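Local coordinates for protein monalysin (Pseudomonas entomophila, PDB 4MKQ) that forms pores in host membranes as a secreted beta-barrel toxin, contributing to intestinal damage and lethality in Drosophila, at residues Q138-L142 with M143-N147. Sequence-based numbering, arbitrary orientation.
Sequences QRNVL and MENYN
The carbonyl oxygen of Q138 takes the regular helical bond from L142 N and a weak one from M143 N, at 3.4 Å, marking where the last turn of helix 134-144 widens to a pi-type, i to i+5 pattern. One residue on, R139 O accepts E144 N at 2.8 Å, with a C=O...N angle of 162°. The side chains of this pair run alongside each other, pointing the same way. On the arginine's side it is the methylenes that lie beside the carboxylate, R139 CG 3.8 Å from E144 OE2, while the guanidinium makes a salt bridge with D135 one turn back; a long, flexible arginine suits this partly exposed flank. At the helix end, N140 O receives a weak, strongly bent bond from N145 ND2 (2.8 Å, 116° at the hydrogen). A chi1 of -67° turns the short amide of N145 back over the last turn, within reach of that carbonyl. In this aerolysin-like fold, crystallised without its membrane-spanning region, the helix lies against the long beta-sheet, and its exit leads into the small hairpin of strands 146-147 and 152-153. V141, a compact branched residue, faces W31, V55 and L112 of that sheet. The forked end of L142 serves two apolar neighbours at once: CD2 lies 4.0 Å from M143 SD, whose chain bends at chi2 and chi3, while CD1 approaches Y146 CD2 obliquely at 4.2 Å. Tyrosine offers a flat ring to the aromatic cluster with F155 and F157, and a hydroxyl to N151. K99 NZ bonds M143 O and Y146 O, and L142 O weakly.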
loop_
_atom_site.group_PDB
_atom_site.type_symbol
_atom_site.label_atom_id
_atom_site.label_comp_id
_atom_site.label_asym_id
_atom_site.label_seq_id
_atom_site.Cartn_x
_atom_site.Cartn_y
_atom_site.Cartn_z
ATOM N N GLN A 138 -11.950 6.648 -21.567
ATOM C CA GLN A 138 -11.594 5.818 -22.726
ATOM C C GLN A 138 -12.383 6.176 -23.984
ATOM O O GLN A 138 -11.810 6.184 -25.079
ATOM C CB GLN A 138 -11.779 4.331 -22.411
ATOM C CG GLN A 138 -10.684 3.746 -21.541
ATOM C CD GLN A 138 -10.971 2.312 -21.211
ATOM O OE1 GLN A 138 -10.408 1.391 -21.804
ATOM N NE2 GLN A 138 -11.862 2.092 -20.261
ATOM N N ARG A 139 -13.692 6.473 -23.822
ATOM C CA ARG A 139 -14.605 6.845 -24.905
ATOM C C ARG A 139 -14.221 8.198 -25.519
ATOM O O ARG A 139 -14.203 8.340 -26.743
ATOM C CB ARG A 139 -16.044 6.888 -24.383
ATOM C CG ARG A 139 -17.096 6.512 -25.425
ATOM C CD ARG A 139 -18.520 6.658 -24.908
ATOM N NE ARG A 139 -18.770 5.874 -23.694
ATOM C CZ ARG A 139 -19.048 6.402 -22.505
ATOM N NH1 ARG A 139 -19.130 7.720 -22.357
ATOM N NH2 ARG A 139 -19.258 5.617 -21.457
ATOM N N ASN A 140 -13.908 9.184 -24.672
ATOM C CA ASN A 140 -13.531 10.512 -25.129
ATOM C C ASN A 140 -12.104 10.606 -25.634
ATOM O O ASN A 140 -11.889 11.179 -26.696
ATOM C CB ASN A 140 -13.802 11.558 -24.063
ATOM C CG ASN A 140 -15.161 12.191 -24.213
ATOM O OD1 ASN A 140 -15.322 13.201 -24.911
ATOM N ND2 ASN A 140 -16.171 11.602 -23.577
ATOM N N VAL A 141 -11.136 10.040 -24.901
ATOM C CA VAL A 141 -9.723 10.118 -25.264
ATOM C C VAL A 141 -9.392 9.264 -26.506
ATOM O O VAL A 141 -8.892 9.819 -27.486
ATOM C CB VAL A 141 -8.778 9.824 -24.061
ATOM C CG1 VAL A 141 -7.317 9.819 -24.488
ATOM C CG2 VAL A 141 -8.996 10.828 -22.931
ATOM N N LEU A 142 -9.661 7.946 -26.471
ATOM C CA LEU A 142 -9.329 7.058 -27.587
ATOM C C LEU A 142 -10.360 7.030 -28.711
ATOM O O LEU A 142 -9.999 7.269 -29.862
ATOM C CB LEU A 142 -9.039 5.625 -27.090
ATOM C CG LEU A 142 -8.710 4.553 -28.148
ATOM C CD1 LEU A 142 -7.374 4.824 -28.838
ATOM C CD2 LEU A 142 -8.705 3.174 -27.536
ATOM N N MET A 143 -11.618 6.692 -28.389
ATOM C CA MET A 143 -12.687 6.521 -29.370
ATOM C C MET A 143 -13.054 7.795 -30.124
ATOM O O MET A 143 -13.052 7.787 -31.357
ATOM C CB MET A 143 -13.935 5.873 -28.743
ATOM C CG MET A 143 -13.649 4.604 -27.938
ATOM S SD MET A 143 -12.545 3.403 -28.736
ATOM C CE MET A 143 -13.615 2.768 -30.000
ATOM N N GLU A 144 -13.331 8.885 -29.396
ATOM C CA GLU A 144 -13.752 10.153 -29.984
ATOM C C GLU A 144 -12.626 11.123 -30.362
ATOM O O GLU A 144 -12.843 11.938 -31.260
ATOM C CB GLU A 144 -14.752 10.855 -29.056
ATOM C CG GLU A 144 -16.161 10.294 -29.146
ATOM C CD GLU A 144 -17.040 10.514 -27.928
ATOM O OE1 GLU A 144 -17.038 11.640 -27.378
ATOM O OE2 GLU A 144 -17.756 9.562 -27.541
ATOM N N ASN A 145 -11.446 11.061 -29.703
ATOM C CA ASN A 145 -10.393 12.041 -29.975
ATOM C C ASN A 145 -9.036 11.490 -30.444
ATOM O O ASN A 145 -8.010 12.155 -30.261
ATOM C CB ASN A 145 -10.207 12.951 -28.765
ATOM C CG ASN A 145 -11.394 13.845 -28.518
ATOM O OD1 ASN A 145 -11.873 14.547 -29.416
ATOM N ND2 ASN A 145 -11.851 13.896 -27.277
ATOM N N TYR A 146 -9.032 10.330 -31.108
ATOM C CA TYR A 146 -7.818 9.778 -31.711
ATOM C C TYR A 146 -8.140 8.934 -32.924
ATOM O O TYR A 146 -9.010 8.066 -32.854
ATOM C CB TYR A 146 -6.907 9.022 -30.724
ATOM C CG TYR A 146 -5.635 8.535 -31.388
ATOM C CD1 TYR A 146 -4.644 9.430 -31.782
ATOM C CD2 TYR A 146 -5.465 7.193 -31.713
ATOM C CE1 TYR A 146 -3.501 8.998 -32.449
ATOM C CE2 TYR A 146 -4.326 6.748 -32.384
ATOM C CZ TYR A 146 -3.347 7.656 -32.749
ATOM O OH TYR A 146 -2.227 7.230 -33.416
ATOM N N ASN A 147 -7.424 9.189 -34.035
ATOM C CA ASN A 147 -7.588 8.462 -35.285
ATOM C C ASN A 147 -6.290 7.732 -35.631
ATOM O O ASN A 147 -5.338 8.381 -36.071
ATOM C CB ASN A 147 -8.018 9.412 -36.420
ATOM C CG ASN A 147 -8.445 8.739 -37.709
ATOM O OD1 ASN A 147 -8.542 7.508 -37.823
ATOM N ND2 ASN A 147 -8.733 9.547 -38.716
#